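Local coordinates for putative oxidoreductase molybdopterin-binding subunit (Sulfolobus tokodaii, PDB 4ZOH), which is probably the molybdenum-bearing subunit of a hydroxylase of the xanthine dehydrogenase and aldehyde oxidase family, holding a pterin cytosine dinucleotide cofactor, at residues G20-I26 and P209-G213; T167-Y173 and K237-P243; L179-T185 and E225-A229. One frame throughout, in Å; residues are numbered along the deposited sequence.

From the N terminus, G20-I26 lies in the loop before strand 32-38 and meets P209-G213, the loop after strand 204-207; contact 1 closes this long excursion. T167-Y173 and K237-P243 pair as neighbouring strands in contact 2, whose loop encloses contact 3, where strand 179-183 receives helix 223-235. Contact 1 crosses both others, since its second segment falls inside their loops. Strands 170-174 and 179-183 are adjacent in the seven-stranded mixed sheet, joining contacts 2 and 3, while the salt bridge D24-K240 and packing of P209 against S183 tie in contact 1.

Contact 1 (G20-I26 and P209-G213); sequences GAYVDDI and PDVGG. With MCN (pterin cytosine dinucleotide), chain D.
D210 grips the backbone of A21 at two points, a small example of an acidic side chain and its own amide fastening two loops together. A21 N gives an almost straight bond (174°) to D210 OD2 at 2.7 Å, using the anti lone pair of that oxygen, and D210 N returns a bond to A21 O at 2.9 Å. The carboxylate gets there because CG of D210 stands anti to its own carbonyl carbon (chi1 -62°), beside the backbone N. Independently of that torsion, the backbone sets D210 CB over the Y22 ring, 3.6 Å from its centroid and nearly on its normal, a CH-pi contact, and the two side chains cross at about a right angle. The rim of the ring meets the next residues, with Y22 CE1 3.4 Å from G212 N, while Y22 OH bonds to the backbone of a chain of another protein. P209 meets I26 and V23 instead: I26 CD1 comes to 3.9 Å from P209 CB, and CG of P209 packs against V23. A water bridges the two loops, accepting from V23 N and donating to D210 O at 2.7 Å. The contact joins the hammerhead region to the cofactor-binding domain, and G213, farther along the second loop, comes up to the pterin, its CA 3.4 Å from O4' of the cofactor. D210 OD2 is shared by R14, through a salt bridge, and the A21 amide, which would be expected to favour the charged carboxylate and to limit its rotation.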
# COMPACT_ATOMS: atom_id res chain seq x y z
N GLY A 20 -13.33 -2.10 3.33
CA GLY A 20 -12.87 -2.46 1.98
C GLY A 20 -11.59 -1.70 1.52
O GLY A 20 -11.06 -0.80 2.21
N ALA A 21 -11.15 -2.04 0.32
CA ALA A 21 -10.10 -1.27 -0.34
C ALA A 21 -10.40 -1.38 -1.82
O ALA A 21 -10.07 -2.37 -2.49
CB ALA A 21 -8.68 -1.76 0.03
N TYR A 22 -11.11 -0.36 -2.29
CA TYR A 22 -11.38 -0.22 -3.72
C TYR A 22 -10.14 0.54 -4.29
O TYR A 22 -9.31 1.06 -3.51
CB TYR A 22 -12.66 0.59 -3.96
CG TYR A 22 -13.86 -0.09 -3.40
CD1 TYR A 22 -14.72 -0.81 -4.22
CD2 TYR A 22 -14.17 0.05 -2.01
CE1 TYR A 22 -15.89 -1.43 -3.66
CE2 TYR A 22 -15.32 -0.56 -1.43
CZ TYR A 22 -16.18 -1.31 -2.21
OH TYR A 22 -17.33 -1.91 -1.61
N VAL A 23 -10.04 0.61 -5.62
CA VAL A 23 -8.79 1.11 -6.24
C VAL A 23 -8.35 2.47 -5.72
O VAL A 23 -7.16 2.69 -5.52
CB VAL A 23 -8.79 1.03 -7.81
CG1 VAL A 23 -9.73 2.03 -8.44
CG2 VAL A 23 -7.32 1.12 -8.37
N ASP A 24 -9.31 3.40 -5.48
CA ASP A 24 -8.91 4.73 -5.04
C ASP A 24 -8.56 4.83 -3.55
O ASP A 24 -8.02 5.87 -3.09
CB ASP A 24 -9.94 5.81 -5.43
CG ASP A 24 -9.33 7.20 -5.45
OD1 ASP A 24 -8.11 7.27 -5.76
OD2 ASP A 24 -10.06 8.23 -5.24
N ASP A 25 -8.78 3.71 -2.83
CA ASP A 25 -8.36 3.61 -1.44
C ASP A 25 -6.90 3.19 -1.32
O ASP A 25 -6.41 2.99 -0.19
CB ASP A 25 -9.20 2.58 -0.68
CG ASP A 25 -10.71 2.84 -0.81
OD1 ASP A 25 -11.15 3.99 -0.99
OD2 ASP A 25 -11.41 1.83 -0.79
N ILE A 26 -6.25 2.93 -2.47
CA ILE A 26 -4.87 2.47 -2.48
C ILE A 26 -3.92 3.58 -2.84
O ILE A 26 -4.20 4.36 -3.72
CB ILE A 26 -4.64 1.25 -3.41
CG1 ILE A 26 -5.69 0.18 -3.09
CG2 ILE A 26 -3.23 0.71 -3.15
CD1 ILE A 26 -5.80 -0.88 -4.16
N PRO A 209 -8.77 -5.16 -6.82
CA PRO A 209 -9.07 -4.94 -5.35
C PRO A 209 -10.63 -5.00 -5.26
O PRO A 209 -11.27 -5.51 -6.24
CB PRO A 209 -8.56 -3.51 -5.12
CG PRO A 209 -8.87 -2.82 -6.43
CD PRO A 209 -8.60 -3.87 -7.53
N ASP A 210 -11.24 -4.46 -4.21
CA ASP A 210 -12.71 -4.41 -4.22
C ASP A 210 -13.17 -3.58 -5.42
O ASP A 210 -12.62 -2.52 -5.67
CB ASP A 210 -13.28 -3.84 -2.87
CG ASP A 210 -12.89 -4.72 -1.69
OD1 ASP A 210 -13.20 -5.93 -1.76
OD2 ASP A 210 -12.19 -4.26 -0.75
N VAL A 211 -14.22 -4.04 -6.09
CA VAL A 211 -14.78 -3.30 -7.19
C VAL A 211 -16.24 -2.93 -6.91
O VAL A 211 -17.08 -3.80 -6.65
CB VAL A 211 -14.66 -4.21 -8.47
CG1 VAL A 211 -15.36 -3.56 -9.70
CG2 VAL A 211 -13.17 -4.53 -8.67
N GLY A 212 -16.56 -1.65 -7.03
CA GLY A 212 -17.92 -1.18 -6.78
C GLY A 212 -18.90 -1.47 -7.92
O GLY A 212 -19.58 -0.52 -8.39
N GLY A 213 -18.99 -2.73 -8.38
CA GLY A 213 -19.89 -3.10 -9.52
C GLY A 213 -19.26 -2.75 -10.90
O GLY A 213 -18.22 -2.02 -10.97
N1 MCN D . -26.34 -18.26 -7.80
C2 MCN D . -26.75 -19.40 -7.14
N3 MCN D . -27.28 -20.47 -7.81
C4 MCN D . -27.42 -20.37 -9.19
C5 MCN D . -27.01 -19.22 -9.87
C6 MCN D . -26.44 -18.16 -9.18
O2 MCN D . -26.65 -19.54 -5.91
N4 MCN D . -27.93 -21.40 -9.83
C1' MCN D . -25.76 -17.18 -6.99
C2D MCN D . -24.24 -17.35 -6.94
O2' MCN D . -23.81 -18.07 -5.82
C3' MCN D . -23.76 -15.93 -6.76
C4D MCN D . -24.62 -15.27 -7.76
O4D MCN D . -25.95 -15.93 -7.61
O3' MCN D . -24.02 -15.42 -5.50
C5' MCN D . -23.76 -15.69 -8.94
O5' MCN D . -24.38 -15.52 -10.08
PA MCN D . -23.85 -16.14 -11.48
O1A MCN D . -22.84 -17.18 -11.46
O2A MCN D . -25.19 -16.36 -12.11
O3A MCN D . -23.30 -14.67 -12.10
PB MCN D . -21.82 -14.11 -11.79
O1B MCN D . -20.89 -14.69 -12.84
O2B MCN D . -21.36 -14.26 -10.40
O3B MCN D . -22.08 -12.62 -12.01
C10 MCN D . -21.94 -11.97 -13.30
C9' MCN D . -23.16 -11.13 -13.61
C8' MCN D . -22.98 -10.25 -14.73
S8' MCN D . -22.46 -10.91 -16.28
C7' MCN D . -23.31 -8.93 -14.69
S7' MCN D . -23.22 -7.86 -16.11
C6' MCN D . -23.88 -8.32 -13.51
C7 MCN D . -24.46 -9.42 -12.55
O9' MCN D . -23.47 -10.41 -12.42
N5' MCN D . -22.97 -7.40 -12.83
C4A MCN D . -23.02 -7.15 -11.44
N8' MCN D . -24.75 -8.83 -11.21
C4B MCN D . -23.96 -7.87 -10.65
N1' MCN D . -24.10 -7.65 -9.34
C2' MCN D . -23.30 -6.77 -8.74
N2' MCN D . -23.44 -6.60 -7.45
N3' MCN D . -22.32 -6.00 -9.46
C4' MCN D . -22.18 -6.17 -10.85
O4' MCN D . -21.34 -5.48 -11.50
O HOH W 1 -11.71 -0.72 -7.43

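Contact 2 (T167-Y173 and K237-P243); sequences TRGALAY and KPLKWVP
A170 O receives the shortest bond between the strands, from W241 N at 2.7 Å and nearly straight (173°), and A170 N answers to W241 O at 2.9 Å. A172 and L239 repeat this two-way exchange, with A172 N to L239 O at 2.8 Å, and between these hydrogen-bonded pairs L171 and K240 face each other as a non-hydrogen-bonded pair. Here is the regular antiparallel pattern by which strands 170-173 and 239-241 become central neighbours in a mixed sheet that also includes strands from the hammerhead range. On the face carrying A170 and A172, the W241 indole reaches across to R168-A170, just before and at the start of the partner strand, because its CG stands anti to the backbone N (chi1 165°). W241 CH2 meets R168 CB at 3.5 Å and lies over one face of the R168 guanidinium, the two planes almost perpendicular at 82°; E248 and E224 hold that guanidinium by salt bridges. A leucine in place of W241 would probably leave the guanidinium face without its aromatic cover and R168 freer to shift. Further along, Y173 and P238 run side by side, Y173 CD1 3.5 Å from P238 CG. At the opposite end P243 CD packs 3.3 Å from R168 O, the oxygen that T167 OG1 also engages, and a water bridges T167 OG1 to P243 O.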
# COMPACT_ATOMS: atom_id res chain seq x y z
N THR A 167 -16.85 4.21 -10.43
CA THR A 167 -16.25 4.31 -11.80
C THR A 167 -15.06 3.41 -11.98
O THR A 167 -14.64 2.74 -11.05
CB THR A 167 -15.78 5.71 -12.14
OG1 THR A 167 -14.70 6.07 -11.27
CG2 THR A 167 -16.92 6.76 -11.95
N ARG A 168 -14.60 3.31 -13.24
CA ARG A 168 -13.29 2.73 -13.55
C ARG A 168 -12.28 3.43 -12.68
O ARG A 168 -12.55 4.50 -12.10
CB ARG A 168 -12.95 3.00 -15.06
CG ARG A 168 -13.90 2.24 -16.00
CD ARG A 168 -13.87 2.83 -17.43
NE ARG A 168 -14.10 4.26 -17.40
CZ ARG A 168 -13.74 5.13 -18.35
NH1 ARG A 168 -14.00 6.41 -18.14
NH2 ARG A 168 -13.19 4.69 -19.50
N GLY A 169 -11.07 2.88 -12.64
CA GLY A 169 -9.97 3.58 -11.93
C GLY A 169 -8.82 2.62 -11.90
O GLY A 169 -9.02 1.37 -11.98
N ALA A 170 -7.62 3.16 -11.74
CA ALA A 170 -6.45 2.29 -11.83
C ALA A 170 -5.24 2.98 -11.23
O ALA A 170 -5.22 4.23 -11.06
CB ALA A 170 -6.16 1.90 -13.28
N LEU A 171 -4.30 2.11 -10.85
CA LEU A 171 -3.08 2.54 -10.20
C LEU A 171 -1.94 1.68 -10.74
O LEU A 171 -1.99 0.46 -10.61
CB LEU A 171 -3.15 2.36 -8.65
CG LEU A 171 -1.89 2.67 -7.84
CD1 LEU A 171 -1.39 4.13 -7.99
CD2 LEU A 171 -2.12 2.29 -6.35
N ALA A 172 -0.94 2.34 -11.33
CA ALA A 172 0.11 1.62 -12.10
C ALA A 172 1.51 1.99 -11.61
O ALA A 172 1.80 3.15 -11.37
CB ALA A 172 -0.03 1.93 -13.58
N TYR A 173 2.35 0.98 -11.44
CA TYR A 173 3.66 1.19 -10.87
C TYR A 173 4.64 0.23 -11.50
O TYR A 173 4.48 -0.98 -11.41
CB TYR A 173 3.67 0.97 -9.35
CG TYR A 173 5.03 1.17 -8.82
CD1 TYR A 173 5.71 2.37 -9.07
CD2 TYR A 173 5.68 0.15 -8.11
CE1 TYR A 173 7.00 2.59 -8.62
CE2 TYR A 173 6.98 0.34 -7.63
CZ TYR A 173 7.63 1.57 -7.89
OH TYR A 173 8.90 1.79 -7.43
N LYS A 237 7.13 6.50 -11.46
CA LYS A 237 6.38 6.79 -10.24
C LYS A 237 5.06 6.03 -10.35
O LYS A 237 4.65 5.64 -11.46
CB LYS A 237 6.11 8.28 -10.05
CG LYS A 237 7.32 9.22 -10.15
CD LYS A 237 8.08 9.24 -8.84
CE LYS A 237 9.39 10.01 -9.03
NZ LYS A 237 10.00 10.25 -7.70
N PRO A 238 4.45 5.72 -9.20
CA PRO A 238 3.09 5.22 -9.29
C PRO A 238 2.12 6.33 -9.80
O PRO A 238 2.32 7.51 -9.53
CB PRO A 238 2.76 4.86 -7.85
CG PRO A 238 4.08 4.83 -7.12
CD PRO A 238 4.90 5.88 -7.80
N LEU A 239 1.12 5.92 -10.58
CA LEU A 239 0.26 6.83 -11.30
C LEU A 239 -1.16 6.31 -11.03
O LEU A 239 -1.47 5.14 -11.35
CB LEU A 239 0.55 6.66 -12.82
CG LEU A 239 1.98 6.96 -13.39
CD1 LEU A 239 1.86 6.95 -14.93
CD2 LEU A 239 2.59 8.29 -12.91
N LYS A 240 -1.97 7.18 -10.43
CA LYS A 240 -3.36 6.92 -10.09
C LYS A 240 -4.25 7.63 -11.11
O LYS A 240 -4.12 8.84 -11.35
CB LYS A 240 -3.68 7.51 -8.68
CG LYS A 240 -5.15 7.47 -8.25
CD LYS A 240 -5.57 6.04 -7.84
CE LYS A 240 -4.97 5.54 -6.51
NZ LYS A 240 -5.54 6.42 -5.39
N TRP A 241 -5.16 6.87 -11.70
CA TRP A 241 -6.12 7.47 -12.57
C TRP A 241 -7.55 7.22 -12.00
O TRP A 241 -7.94 6.03 -11.80
CB TRP A 241 -6.04 6.80 -13.94
CG TRP A 241 -7.27 7.14 -14.79
CD1 TRP A 241 -7.67 8.38 -15.18
CD2 TRP A 241 -8.28 6.23 -15.28
NE1 TRP A 241 -8.85 8.29 -15.94
CE2 TRP A 241 -9.22 6.99 -16.02
CE3 TRP A 241 -8.45 4.85 -15.20
CZ2 TRP A 241 -10.36 6.39 -16.67
CZ3 TRP A 241 -9.55 4.25 -15.89
CH2 TRP A 241 -10.49 5.04 -16.59
N VAL A 242 -8.32 8.29 -11.77
CA VAL A 242 -9.75 8.13 -11.43
C VAL A 242 -10.56 9.17 -12.20
O VAL A 242 -10.43 10.33 -11.95
CB VAL A 242 -10.05 8.24 -9.93
CG1 VAL A 242 -11.56 8.00 -9.65
CG2 VAL A 242 -9.20 7.26 -9.13
N PRO A 243 -11.39 8.75 -13.15
CA PRO A 243 -12.26 9.69 -13.90
C PRO A 243 -13.31 10.34 -13.01
O PRO A 243 -13.73 9.74 -11.98
CB PRO A 243 -12.91 8.80 -14.97
CG PRO A 243 -12.97 7.47 -14.26
CD PRO A 243 -11.72 7.35 -13.48
O HOH W 2 -14.95 8.61 -9.65

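Contact 3 (L179-T185 and E225-A229); sequences LTFYSST and EYALA
S183 and E225 make the one direct polar link between strand and helix, an example of a buried carboxylate serving as a tie between secondary structures. S183 OG donates to E225 OE2 at 2.6 Å, arriving from above the carboxylate plane. Placing OG anti to the backbone N (chi1 -176°) carries the hydroxyl toward the helix. Water extends this link: one molecule donates to E225 OE2 at 2.7 Å and accepts from T185 OG1, and a second, donating to S184 O, reaches E225 OE1 only weakly. E225 OE1 also accepts from the amide of H222, so both oxygens of this buried acid have partners and its rotation is likely to be restrained.

The apolar part centres on F181, whose ring reaches across to the helix. F181 CE1 touches A229 CB at 3.6 Å and L228 CD2 at 4.1 Å, while F181 CZ stands 3.4 Å from E225 O. That carbonyl is also the acceptor for A229 N in the helix. The F181 and E225 side chains cross at about a right angle, E225 CB lying 3.9 Å from F181 CZ. At the start of the strand, L179 CD2 closes on the same A229 methyl at 4.0 Å.

With the axes of the short segments 10.4 Å apart, helix 223-235 packs on the sheet face bearing L179, F181 and S183, running roughly antiparallel to strand 179-183 (147° between the segments' N-to-C directions). Helix 188-199 packs beside it, L195 touching F181 and L191 meeting both S183 and E225, and A170 and A172 of strand 170-174 together with V206 of strand 204-207 flank the F181 ring.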
# COMPACT_ATOMS: atom_id res chain seq x y z
N LEU A 179 5.79 -4.40 -13.93
CA LEU A 179 4.62 -3.53 -13.78
C LEU A 179 3.64 -4.15 -12.80
O LEU A 179 3.17 -5.26 -13.01
CB LEU A 179 3.87 -3.35 -15.10
CG LEU A 179 2.66 -2.39 -15.15
CD1 LEU A 179 2.94 -1.03 -14.60
CD2 LEU A 179 2.11 -2.35 -16.57
N THR A 180 3.31 -3.43 -11.74
CA THR A 180 2.11 -3.84 -10.91
C THR A 180 0.97 -2.89 -11.24
O THR A 180 1.21 -1.69 -11.25
CB THR A 180 2.44 -3.86 -9.42
OG1 THR A 180 3.51 -4.80 -9.21
CG2 THR A 180 1.26 -4.30 -8.61
N PHE A 181 -0.20 -3.42 -11.59
CA PHE A 181 -1.37 -2.63 -12.09
C PHE A 181 -2.63 -2.98 -11.30
O PHE A 181 -3.08 -4.16 -11.37
CB PHE A 181 -1.66 -3.00 -13.58
CG PHE A 181 -2.44 -1.92 -14.33
CD1 PHE A 181 -1.79 -0.82 -14.86
CD2 PHE A 181 -3.81 -2.01 -14.53
CE1 PHE A 181 -2.50 0.20 -15.54
CE2 PHE A 181 -4.52 -1.03 -15.23
CZ PHE A 181 -3.86 0.07 -15.75
N TYR A 182 -3.19 -2.02 -10.53
CA TYR A 182 -4.45 -2.26 -9.80
C TYR A 182 -5.55 -1.63 -10.64
O TYR A 182 -5.35 -0.54 -11.13
CB TYR A 182 -4.49 -1.60 -8.44
CG TYR A 182 -3.38 -1.96 -7.47
CD1 TYR A 182 -3.65 -2.82 -6.38
CD2 TYR A 182 -2.10 -1.41 -7.60
CE1 TYR A 182 -2.67 -3.08 -5.44
CE2 TYR A 182 -1.12 -1.69 -6.67
CZ TYR A 182 -1.42 -2.52 -5.61
OH TYR A 182 -0.43 -2.81 -4.76
N SER A 183 -6.69 -2.27 -10.75
CA SER A 183 -7.70 -1.69 -11.57
C SER A 183 -9.07 -2.13 -11.11
O SER A 183 -9.27 -3.32 -10.70
CB SER A 183 -7.51 -2.10 -13.06
OG SER A 183 -8.46 -1.44 -13.92
N SER A 184 -10.02 -1.22 -11.29
CA SER A 184 -11.41 -1.54 -11.06
C SER A 184 -11.84 -2.29 -12.30
O SER A 184 -12.29 -1.70 -13.28
CB SER A 184 -12.25 -0.27 -10.78
OG SER A 184 -13.60 -0.63 -10.50
N THR A 185 -11.57 -3.57 -12.31
CA THR A 185 -11.79 -4.34 -13.52
C THR A 185 -12.64 -5.58 -13.17
O THR A 185 -12.76 -5.89 -11.97
CB THR A 185 -10.43 -4.79 -14.13
OG1 THR A 185 -10.66 -5.43 -15.38
CG2 THR A 185 -9.67 -5.74 -13.22
N GLU A 225 -6.72 2.66 -19.36
CA GLU A 225 -5.92 1.67 -18.69
C GLU A 225 -4.63 1.34 -19.48
O GLU A 225 -3.55 1.24 -18.91
CB GLU A 225 -6.73 0.38 -18.42
CG GLU A 225 -7.75 0.48 -17.24
CD GLU A 225 -8.73 -0.71 -17.29
OE1 GLU A 225 -9.60 -0.70 -18.14
OE2 GLU A 225 -8.65 -1.66 -16.52
N TYR A 226 -4.78 1.06 -20.77
CA TYR A 226 -3.56 0.92 -21.67
C TYR A 226 -2.60 2.10 -21.56
O TYR A 226 -1.40 1.91 -21.39
CB TYR A 226 -4.00 0.75 -23.12
CG TYR A 226 -4.67 -0.57 -23.43
CD1 TYR A 226 -4.03 -1.77 -23.15
CD2 TYR A 226 -5.94 -0.60 -24.01
CE1 TYR A 226 -4.56 -2.98 -23.49
CE2 TYR A 226 -6.50 -1.81 -24.37
CZ TYR A 226 -5.79 -2.98 -24.12
OH TYR A 226 -6.34 -4.17 -24.44
N ALA A 227 -3.14 3.30 -21.59
CA ALA A 227 -2.31 4.49 -21.51
C ALA A 227 -1.61 4.64 -20.17
O ALA A 227 -0.40 4.96 -20.10
CB ALA A 227 -3.10 5.75 -21.84
N LEU A 228 -2.34 4.36 -19.08
CA LEU A 228 -1.77 4.52 -17.74
C LEU A 228 -0.60 3.55 -17.59
O LEU A 228 0.46 3.87 -17.05
CB LEU A 228 -2.84 4.22 -16.65
CG LEU A 228 -2.37 4.61 -15.26
CD1 LEU A 228 -2.29 6.14 -15.14
CD2 LEU A 228 -3.34 4.00 -14.21
N ALA A 229 -0.82 2.35 -18.12
CA ALA A 229 0.15 1.33 -17.99
C ALA A 229 1.46 1.66 -18.77
O ALA A 229 2.58 1.47 -18.26
CB ALA A 229 -0.45 0.07 -18.46
O HOH W 3 -12.15 -0.97 -15.97
O HOH W 4 -10.25 -3.77 -17.25